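Aldo-keto reductase AKR2E4 (Bombyx mori, PDB 3WCZ) reduces 3-dehydroecdysone with NADPH as cosubstrate, acts more weakly on phenylglyoxal and isatin, and may help regulate molting in the silkworm. Local coordinates at residues Ile134-Thr139 with Tyr303-Asn308; Asp227-Ala232 with Asn286-Asn291. One frame throughout, in Å; residues are numbered along the deposited sequence.

Overall arrangement
Both contacts lie in the periphery of the (beta/alpha)8 barrel, partly buried, and both join the first turn of a helix to a loop of the chain's C-terminal part. Contact 1 sets the start of helix 136-148 against the tail 303-308. Contact 2 sets that of helix 228-237 against the loop after helix 279-286. Their centres are about 33 Å apart and their nearest atoms about 8 Å, though along the chain contact 2 falls inside the loop closed by contact 1. In each, an aspartate caps the helix and an aromatic ring is one side of the main touch: in contact 1 the helix supplies it to an amide, in contact 2 the loop to the capping carboxylate.

Contact 1 of 2, residues Ile134-Thr139 with Tyr303-Asn308; sequences IDYLET and YPNYPN. With EDO (1,2-ethanediol), chain F.
Tyr136 and Asn305 make most of this interface, by van der Waals contact. The amide nitrogen ND2 of Asn305 comes to the edge of the tyrosine ring, near its plane, 3.6 Å from CE2, while CG of Asn305 lies 3.9 Å from CD2 of Tyr136. Amide and ring planes stand 73° apart. CG of Tyr136 lies between the backbone N and carbonyl carbon (chi1 55°), a position avoided further inside a helix but allowed at its first residue, and this brings the CD2-CE2 edge to Asn305. Were Asn305 replaced by an alanine, this edge would probably lose its amide neighbour, opening a gap between tail and helix.

In the aldo-keto reductase barrel, the long loop after strand 114-119 and the C-terminal tail both lie at the C-terminal end of the strands, where such loops typically shape the substrate pocket; here the start of helix 136-148 meets that tail.

Hydrogen bonds shape each partner internally. Asp135 is the N-cap: its OD1 accepts from Leu137 N at 3.0 Å, nearly straight at 174°, and also lies over a face of the Tyr136 ring. OD2 of Asp135 forms a salt bridge with Arg167. Across from it, Tyr303 to Tyr306 form a type II turn, closed by Tyr306 N to Tyr303 O at 3.1 Å, whose third residue, Asn305, takes the left-handed conformation that asparagine tolerates well.

Contact 2 of 2, residues Asp227-Ala232 with Asn286-Asn291; sequences DPTLTA and NQFNKN. With EDO (1,2-ethanediol), chain E.
The nearest CA atoms of the two segments, those of Thr229 and Phe288, are still 10.3 Å apart, so a long side chain has to bridge the gap. Phe288, presented by a type I turn from Asn286 to Asn289, does this. Its ring tip meets Asp227: OD1 lies 3.5 Å from CZ of Phe288, at the ring edge and near its plane, with carboxylate and ring planes 80° apart. The edge carries the weakly positive hydrogens of a benzene ring, so a carboxylate oxygen is probably well received there. CB of Thr229 approaches the same edge, 4.1 Å from CZ of Phe288, and CD2 of Leu230 adds an apolar touch 4.4 Å from CE2 of Phe288.

The start of helix 228-237, which follows barrel strand 202-206, is thus joined to the chain just beyond helix 279-286. Pro185 and Pro223 also pack on Phe288, and Leu230 reaches on to helix 241-251.

Asp227 is also the N-cap: its OD1 takes Leu230 N on its anti lone pair at 3.2 Å, and Thr229 N more weakly. Beyond the phenylalanine, Asn289 forms an Asx turn, OD1 accepting from Asn291 N at 3.0 Å, and its ND2 donates to OD1 of Asn291.

Contact 1 of 2, residues Ile134-Thr139 with Tyr303-Asn308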
# COMPACT_ATOMS: atom_id res chain seq x y z
N ILE A 134 8.83 21.30 -7.07
CA ILE A 134 8.03 20.85 -8.21
C ILE A 134 6.58 20.57 -7.78
O ILE A 134 6.34 19.84 -6.82
CB ILE A 134 8.64 19.58 -8.84
CG1 ILE A 134 10.09 19.84 -9.27
CG2 ILE A 134 7.81 19.11 -10.05
CD1 ILE A 134 10.83 18.61 -9.74
N ASP A 135 5.63 21.15 -8.46
CA ASP A 135 4.21 20.90 -8.20
C ASP A 135 3.89 19.46 -8.57
O ASP A 135 4.25 18.97 -9.63
CB ASP A 135 3.41 21.87 -9.07
CG ASP A 135 1.96 21.96 -8.71
OD1 ASP A 135 1.41 21.10 -7.98
OD2 ASP A 135 1.32 22.94 -9.18
N TYR A 136 3.19 18.77 -7.66
CA TYR A 136 2.78 17.39 -7.93
C TYR A 136 1.80 17.34 -9.10
O TYR A 136 1.61 16.29 -9.69
CB TYR A 136 2.18 16.71 -6.66
CG TYR A 136 1.04 17.49 -6.06
CD1 TYR A 136 -0.22 17.45 -6.64
CD2 TYR A 136 1.21 18.27 -4.93
CE1 TYR A 136 -1.26 18.19 -6.13
CE2 TYR A 136 0.18 19.03 -4.42
CZ TYR A 136 -1.06 18.98 -5.01
OH TYR A 136 -2.08 19.74 -4.51
N LEU A 137 1.21 18.48 -9.49
CA LEU A 137 0.39 18.48 -10.71
C LEU A 137 1.24 18.21 -11.94
O LEU A 137 0.79 17.60 -12.91
CB LEU A 137 -0.36 19.79 -10.89
CG LEU A 137 -1.42 20.15 -9.88
CD1 LEU A 137 -2.00 21.47 -10.29
CD2 LEU A 137 -2.50 19.08 -9.80
N GLU A 138 2.47 18.69 -11.93
CA GLU A 138 3.39 18.40 -13.01
C GLU A 138 3.76 16.91 -13.05
O GLU A 138 3.78 16.27 -14.09
CB GLU A 138 4.64 19.25 -12.91
CG GLU A 138 5.63 18.83 -13.95
CD GLU A 138 6.85 19.70 -14.03
OE1 GLU A 138 6.70 20.94 -13.86
OE2 GLU A 138 7.96 19.16 -14.29
N THR A 139 4.04 16.37 -11.87
CA THR A 139 4.38 14.96 -11.77
C THR A 139 3.22 14.13 -12.31
O THR A 139 3.40 13.13 -13.01
CB THR A 139 4.65 14.62 -10.29
OG1 THR A 139 5.53 15.60 -9.73
CG2 THR A 139 5.24 13.23 -10.12
N TYR A 303 9.08 21.16 4.08
CA TYR A 303 9.18 21.02 2.62
C TYR A 303 7.88 21.40 1.94
O TYR A 303 6.78 21.12 2.46
CB TYR A 303 9.50 19.58 2.23
CG TYR A 303 10.93 19.12 2.48
CD1 TYR A 303 11.68 19.60 3.55
CD2 TYR A 303 11.52 18.18 1.65
CE1 TYR A 303 12.99 19.17 3.77
CE2 TYR A 303 12.82 17.74 1.86
CZ TYR A 303 13.55 18.23 2.92
OH TYR A 303 14.85 17.77 3.11
N PRO A 304 7.98 22.00 0.74
CA PRO A 304 6.78 22.22 -0.06
C PRO A 304 5.98 20.94 -0.19
O PRO A 304 6.56 19.88 -0.44
CB PRO A 304 7.34 22.67 -1.41
CG PRO A 304 8.61 23.39 -1.04
CD PRO A 304 9.19 22.58 0.10
N ASN A 305 4.67 21.07 0.01
CA ASN A 305 3.71 19.97 -0.18
C ASN A 305 3.82 18.85 0.88
O ASN A 305 3.29 17.74 0.70
CB ASN A 305 3.82 19.41 -1.61
CG ASN A 305 3.59 20.48 -2.69
OD1 ASN A 305 4.44 20.68 -3.58
ND2 ASN A 305 2.49 21.19 -2.60
N TYR A 306 4.45 19.12 2.02
CA TYR A 306 4.40 18.18 3.14
C TYR A 306 2.95 17.88 3.47
O TYR A 306 2.15 18.80 3.65
CB TYR A 306 5.12 18.76 4.35
CG TYR A 306 5.15 17.88 5.56
CD1 TYR A 306 6.03 16.81 5.63
CD2 TYR A 306 4.31 18.12 6.65
CE1 TYR A 306 6.10 16.02 6.75
CE2 TYR A 306 4.37 17.32 7.78
CZ TYR A 306 5.26 16.27 7.82
OH TYR A 306 5.33 15.46 8.94
N PRO A 307 2.59 16.58 3.56
CA PRO A 307 1.16 16.24 3.62
C PRO A 307 0.63 16.02 5.03
O PRO A 307 -0.59 15.93 5.17
CB PRO A 307 1.09 14.92 2.83
CG PRO A 307 2.43 14.27 3.13
CD PRO A 307 3.43 15.44 3.17
N ASN A 308 1.50 15.91 6.04
CA ASN A 308 1.08 15.46 7.35
C ASN A 308 1.05 16.62 8.33
O ASN A 308 1.03 16.37 9.55
CB ASN A 308 2.00 14.34 7.86
CG ASN A 308 1.95 13.09 7.00
OD1 ASN A 308 1.12 12.94 6.11
ND2 ASN A 308 2.83 12.15 7.29
OXT ASN A 308 1.07 17.78 7.92
C1 EDO F . -2.47 11.61 4.59
O1 EDO F . -2.45 11.23 5.98
C2 EDO F . -1.10 12.02 4.15
O2 EDO F . -0.13 11.01 4.47

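Contact 2 of 2, residues Asp227-Ala232 with Asn286-Asn291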
# COMPACT_ATOMS: atom_id res chain seq x y z
N ASP A 227 -4.68 -7.11 23.85
CA ASP A 227 -5.74 -6.19 24.23
C ASP A 227 -7.07 -6.94 24.29
O ASP A 227 -7.41 -7.68 23.38
CB ASP A 227 -5.85 -5.06 23.21
CG ASP A 227 -7.02 -4.14 23.48
OD1 ASP A 227 -8.13 -4.43 22.97
OD2 ASP A 227 -6.83 -3.17 24.23
N PRO A 228 -7.87 -6.73 25.36
CA PRO A 228 -9.11 -7.51 25.50
C PRO A 228 -10.13 -7.30 24.39
O PRO A 228 -10.87 -8.21 24.06
CB PRO A 228 -9.68 -7.01 26.84
CG PRO A 228 -8.49 -6.54 27.61
CD PRO A 228 -7.51 -6.00 26.59
N THR A 229 -10.19 -6.10 23.81
CA THR A 229 -11.13 -5.88 22.72
C THR A 229 -10.72 -6.73 21.51
O THR A 229 -11.53 -7.44 20.91
CB THR A 229 -11.20 -4.38 22.34
OG1 THR A 229 -11.74 -3.65 23.45
CG2 THR A 229 -12.08 -4.17 21.11
N LEU A 230 -9.45 -6.68 21.16
CA LEU A 230 -8.95 -7.45 20.02
C LEU A 230 -9.03 -8.95 20.26
O LEU A 230 -9.39 -9.69 19.37
CB LEU A 230 -7.51 -7.04 19.69
CG LEU A 230 -7.34 -5.58 19.26
CD1 LEU A 230 -5.86 -5.33 18.93
CD2 LEU A 230 -8.21 -5.19 18.08
N THR A 231 -8.70 -9.42 21.46
CA THR A 231 -8.68 -10.86 21.66
C THR A 231 -10.10 -11.41 21.75
O THR A 231 -10.33 -12.52 21.34
CB THR A 231 -7.87 -11.27 22.87
OG1 THR A 231 -8.45 -10.67 24.01
CG2 THR A 231 -6.43 -10.78 22.74
N ALA A 232 -11.06 -10.60 22.21
CA ALA A 232 -12.44 -11.04 22.23
C ALA A 232 -12.97 -11.20 20.81
O ALA A 232 -13.71 -12.13 20.50
CB ALA A 232 -13.30 -10.05 23.00
N ASN A 286 -12.28 1.86 15.82
CA ASN A 286 -12.06 3.27 15.50
C ASN A 286 -11.75 4.06 16.75
O ASN A 286 -11.04 5.06 16.67
CB ASN A 286 -13.29 3.88 14.82
CG ASN A 286 -13.42 3.51 13.36
OD1 ASN A 286 -12.46 3.12 12.70
ND2 ASN A 286 -14.63 3.66 12.84
N GLN A 287 -12.24 3.62 17.90
CA GLN A 287 -12.03 4.36 19.13
C GLN A 287 -10.60 4.31 19.65
O GLN A 287 -10.27 5.06 20.57
CB GLN A 287 -13.03 3.90 20.20
CG GLN A 287 -14.47 4.30 19.90
CD GLN A 287 -14.62 5.79 19.68
OE1 GLN A 287 -14.41 6.58 20.60
NE2 GLN A 287 -14.97 6.18 18.46
N PHE A 288 -9.76 3.43 19.11
CA PHE A 288 -8.34 3.43 19.44
C PHE A 288 -7.58 4.61 18.77
O PHE A 288 -6.41 4.84 19.07
CB PHE A 288 -7.70 2.13 18.98
CG PHE A 288 -8.04 0.94 19.83
CD1 PHE A 288 -7.69 0.90 21.17
CD2 PHE A 288 -8.69 -0.16 19.26
CE1 PHE A 288 -7.99 -0.23 21.95
CE2 PHE A 288 -8.99 -1.30 20.03
CZ PHE A 288 -8.64 -1.32 21.37
N ASN A 289 -8.23 5.35 17.87
CA ASN A 289 -7.49 6.35 17.12
C ASN A 289 -6.78 7.36 18.01
O ASN A 289 -7.40 7.93 18.92
CB ASN A 289 -8.43 7.12 16.19
CG ASN A 289 -7.67 8.08 15.31
OD1 ASN A 289 -6.62 7.74 14.78
ND2 ASN A 289 -8.17 9.30 15.19
N LYS A 290 -5.53 7.64 17.66
CA LYS A 290 -4.72 8.67 18.32
C LYS A 290 -4.12 9.62 17.28
O LYS A 290 -3.33 10.49 17.64
CB LYS A 290 -3.57 8.01 19.08
CG LYS A 290 -3.99 7.16 20.24
CD LYS A 290 -4.53 8.01 21.32
CE LYS A 290 -4.70 7.19 22.61
NZ LYS A 290 -5.21 8.05 23.72
N ASN A 291 -4.43 9.42 16.00
CA ASN A 291 -3.73 10.13 14.91
C ASN A 291 -2.22 10.04 15.12
O ASN A 291 -1.48 11.02 14.92
CB ASN A 291 -4.18 11.58 14.82
CG ASN A 291 -5.69 11.69 14.70
OD1 ASN A 291 -6.32 11.12 13.81
ND2 ASN A 291 -6.29 12.41 15.63
C1 EDO E . -9.72 12.77 13.92
O1 EDO E . -9.45 12.40 15.30
C2 EDO E . -11.11 12.32 13.47
O2 EDO E . -11.21 10.88 13.50